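Local coordinates for uncharacterized protein (PDB 3KZT) that is of unknown function, a DUF3828-domain protein of a gut Bacteroides whose natural form is probably a lipoprotein, at residues A[81-86]-A[121-126]. Residues are numbered along the deposited sequence; the frame is centred on the assembly and turned at random. Where two conformers were deposited one is given.
Sequences IIRAQD and VSIPVR. With SO4 (sulfate ion), chain F; SO4 (sulfate ion), chain E.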
loop_
_atom_site.group_PDB
_atom_site.type_symbol
_atom_site.label_atom_id
_atom_site.label_comp_id
_atom_site.label_asym_id
_atom_site.label_seq_id
_atom_site.Cartn_x
_atom_site.Cartn_y
_atom_site.Cartn_z
ATOM N N ILE A 81 12.470 3.333 -10.575
ATOM C CA ILE A 81 11.183 3.833 -10.066
ATOM C C ILE A 81 11.314 4.240 -8.585
ATOM O O ILE A 81 10.848 5.304 -8.199
ATOM C CB ILE A 81 10.038 2.780 -10.232
ATOM C CG1 ILE A 81 9.754 2.498 -11.725
ATOM C CG2 ILE A 81 8.732 3.284 -9.564
ATOM C CD1 ILE A 81 8.823 1.326 -11.956
ATOM N N ILE A 82 11.974 3.384 -7.784
ATOM C CA ILE A 82 12.232 3.636 -6.323
ATOM C C ILE A 82 13.683 4.093 -5.980
ATOM O O ILE A 82 13.952 4.468 -4.821
ATOM C CB ILE A 82 11.845 2.390 -5.416
ATOM C CG1 ILE A 82 12.603 1.107 -5.810
ATOM C CG2 ILE A 82 10.346 2.129 -5.489
ATOM C CD1 ILE A 82 12.462 -0.034 -4.829
ATOM N N ARG A 83 14.594 4.077 -6.976
ATOM C CA ARG A 83 16.039 4.370 -6.775
ATOM C C ARG A 83 16.610 3.513 -5.639
ATOM O O ARG A 83 17.234 4.021 -4.693
ATOM C CB ARG A 83 16.281 5.869 -6.555
ATOM C CG ARG A 83 15.947 6.689 -7.750
ATOM C CD ARG A 83 16.241 8.133 -7.515
ATOM N NE ARG A 83 16.026 8.921 -8.732
ATOM C CZ ARG A 83 16.317 10.223 -8.880
ATOM N NH1 ARG A 83 16.847 10.949 -7.874
ATOM N NH2 ARG A 83 16.072 10.820 -10.057
ATOM N N ALA A 84 16.349 2.213 -5.737
ATOM C CA ALA A 84 16.747 1.246 -4.726
ATOM C C ALA A 84 16.601 -0.148 -5.312
ATOM O O ALA A 84 15.974 -0.312 -6.362
ATOM C CB ALA A 84 15.886 1.385 -3.503
ATOM N N GLN A 85 17.199 -1.134 -4.652
ATOM C CA GLN A 85 17.047 -2.548 -5.044
ATOM C C GLN A 85 15.751 -3.152 -4.489
ATOM O O GLN A 85 15.130 -3.997 -5.128
ATOM C CB GLN A 85 18.214 -3.381 -4.529
ATOM C CG GLN A 85 19.565 -3.011 -5.128
ATOM C CD GLN A 85 20.687 -3.977 -4.716
ATOM O OE1 GLN A 85 20.432 -5.080 -4.229
ATOM N NE2 GLN A 85 21.928 -3.560 -4.926
ATOM N N ASP A 86 15.396 -2.746 -3.270
ATOM C CA ASP A 86 14.250 -3.269 -2.561
ATOM C C ASP A 86 13.726 -2.147 -1.646
ATOM O O ASP A 86 14.388 -1.098 -1.490
ATOM C CB ASP A 86 14.714 -4.493 -1.730
ATOM C CG ASP A 86 13.600 -5.467 -1.401
ATOM O OD1 ASP A 86 12.395 -5.133 -1.530
ATOM O OD2 ASP A 86 13.942 -6.592 -0.995
ATOM N N VAL A 121 14.920 10.022 -0.745
ATOM C CA VAL A 121 14.797 9.729 -2.195
ATOM C C VAL A 121 13.828 10.754 -2.801
ATOM O O VAL A 121 12.809 11.076 -2.174
ATOM C CB VAL A 121 14.302 8.296 -2.437
ATOM C CG1 VAL A 121 14.220 7.999 -3.932
ATOM C CG2 VAL A 121 15.253 7.293 -1.761
ATOM N N SER A 122 14.181 11.265 -4.001
ATOM C CA SER A 122 13.403 12.284 -4.708
ATOM C C SER A 122 13.465 12.035 -6.232
ATOM O O SER A 122 14.451 12.398 -6.883
ATOM C CB SER A 122 13.945 13.670 -4.358
ATOM O OG SER A 122 13.255 14.681 -5.050
ATOM N N ILE A 123 12.405 11.403 -6.781
ATOM C CA ILE A 123 12.301 11.079 -8.213
ATOM C C ILE A 123 11.385 12.098 -8.943
ATOM O O ILE A 123 10.173 12.160 -8.640
ATOM C CB ILE A 123 11.694 9.627 -8.454
ATOM C CG1 ILE A 123 12.455 8.547 -7.658
ATOM C CG2 ILE A 123 11.700 9.278 -9.953
ATOM C CD1 ILE A 123 11.808 8.189 -6.320
ATOM N N PRO A 124 11.949 12.912 -9.888
ATOM C CA PRO A 124 11.044 13.705 -10.719
ATOM C C PRO A 124 10.335 12.763 -11.712
ATOM O O PRO A 124 11.014 11.914 -12.331
ATOM C CB PRO A 124 11.986 14.667 -11.467
ATOM C CG PRO A 124 13.337 14.514 -10.807
ATOM C CD PRO A 124 13.360 13.169 -10.235
ATOM N N VAL A 125 8.999 12.877 -11.813
ATOM C CA VAL A 125 8.192 12.079 -12.756
ATOM C C VAL A 125 7.269 13.016 -13.558
ATOM O O VAL A 125 6.739 13.995 -13.003
ATOM C CB VAL A 125 7.384 10.947 -12.041
ATOM C CG1 VAL A 125 8.309 10.105 -11.160
ATOM C CG2 VAL A 125 6.205 11.499 -11.224
ATOM N N ARG A 126 7.111 12.722 -14.861
ATOM C CA ARG A 126 6.281 13.509 -15.768
ATOM C C ARG A 126 5.002 12.728 -16.103
ATOM O O ARG A 126 5.061 11.516 -16.325
ATOM C CB ARG A 126 7.040 13.842 -17.039
ATOM C CG ARG A 126 6.494 15.070 -17.740
ATOM C CD ARG A 126 7.242 15.371 -19.021
ATOM N NE ARG A 126 6.790 14.584 -20.171
ATOM C CZ ARG A 126 7.350 14.620 -21.394
ATOM N NH1 ARG A 126 8.430 15.399 -21.661
ATOM N NH2 ARG A 126 6.837 13.859 -22.376
HETATM S S SO4 F . 17.158 13.993 -10.295
HETATM O O1 SO4 F . 16.561 13.265 -11.417
HETATM O O2 SO4 F . 16.565 13.561 -9.034
HETATM O O3 SO4 F . 16.919 15.426 -10.469
HETATM O O4 SO4 F . 18.599 13.738 -10.264
HETATM S S SO4 E . 9.424 19.002 -20.582
HETATM O O1 SO4 E . 8.669 19.029 -21.831
HETATM O O2 SO4 E . 8.584 19.484 -19.482
HETATM O O3 SO4 E . 10.593 19.872 -20.713
HETATM O O4 SO4 E . 9.865 17.633 -20.317
HETATM O O HOH W 1 16.888 10.938 -4.807
#
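Ile-81 meets the strand through its backbone: Ile-123 sets CD1 3.6 Å from the carbonyl O of Ile-81, which is hydrogen-bonded to Tyr-35 of helix 13-41. At Ile-82 the pattern repeats, the carbonyl O lying 3.7 Å from CG1 of Val-121 while it accepts a bond from Tyr-109. Both isoleucine side chains turn from the strand into the core; Arg-83 instead directs its side chain toward the strand. Its CG stands anti to the carbonyl carbon (chi1 -65°), and from there the chain runs extended over Val-121 and past Ile-123 in the opposite direction, NE coming 3.7 Å from Ile-123 CG1. The guanidinium then lies with one face over the backbone, CA of Ile-123 beneath its centre. A sulfate, probably from the crystallisation liquor, sits at its edge and in its plane: Arg-83 NH1 donates to sulfate O2 at 2.9 Å and Arg-83 NH2 to sulfate O1 at 2.8 Å. One water accepts from both Arg-83 NH1 and Ser-122 N, and NH2 also bonds Thr-140. A leucine in place of Arg-83 would probably leave the sulfate without its two-pronged partner and uncover the backbone around Ser-122 and Ile-123. Opposite Asp-79, Arg-83 and Ala-84 form a G1 beta bulge, within an irregular loop that packs against strand 119-130, an inner strand of the four-stranded antiparallel meander.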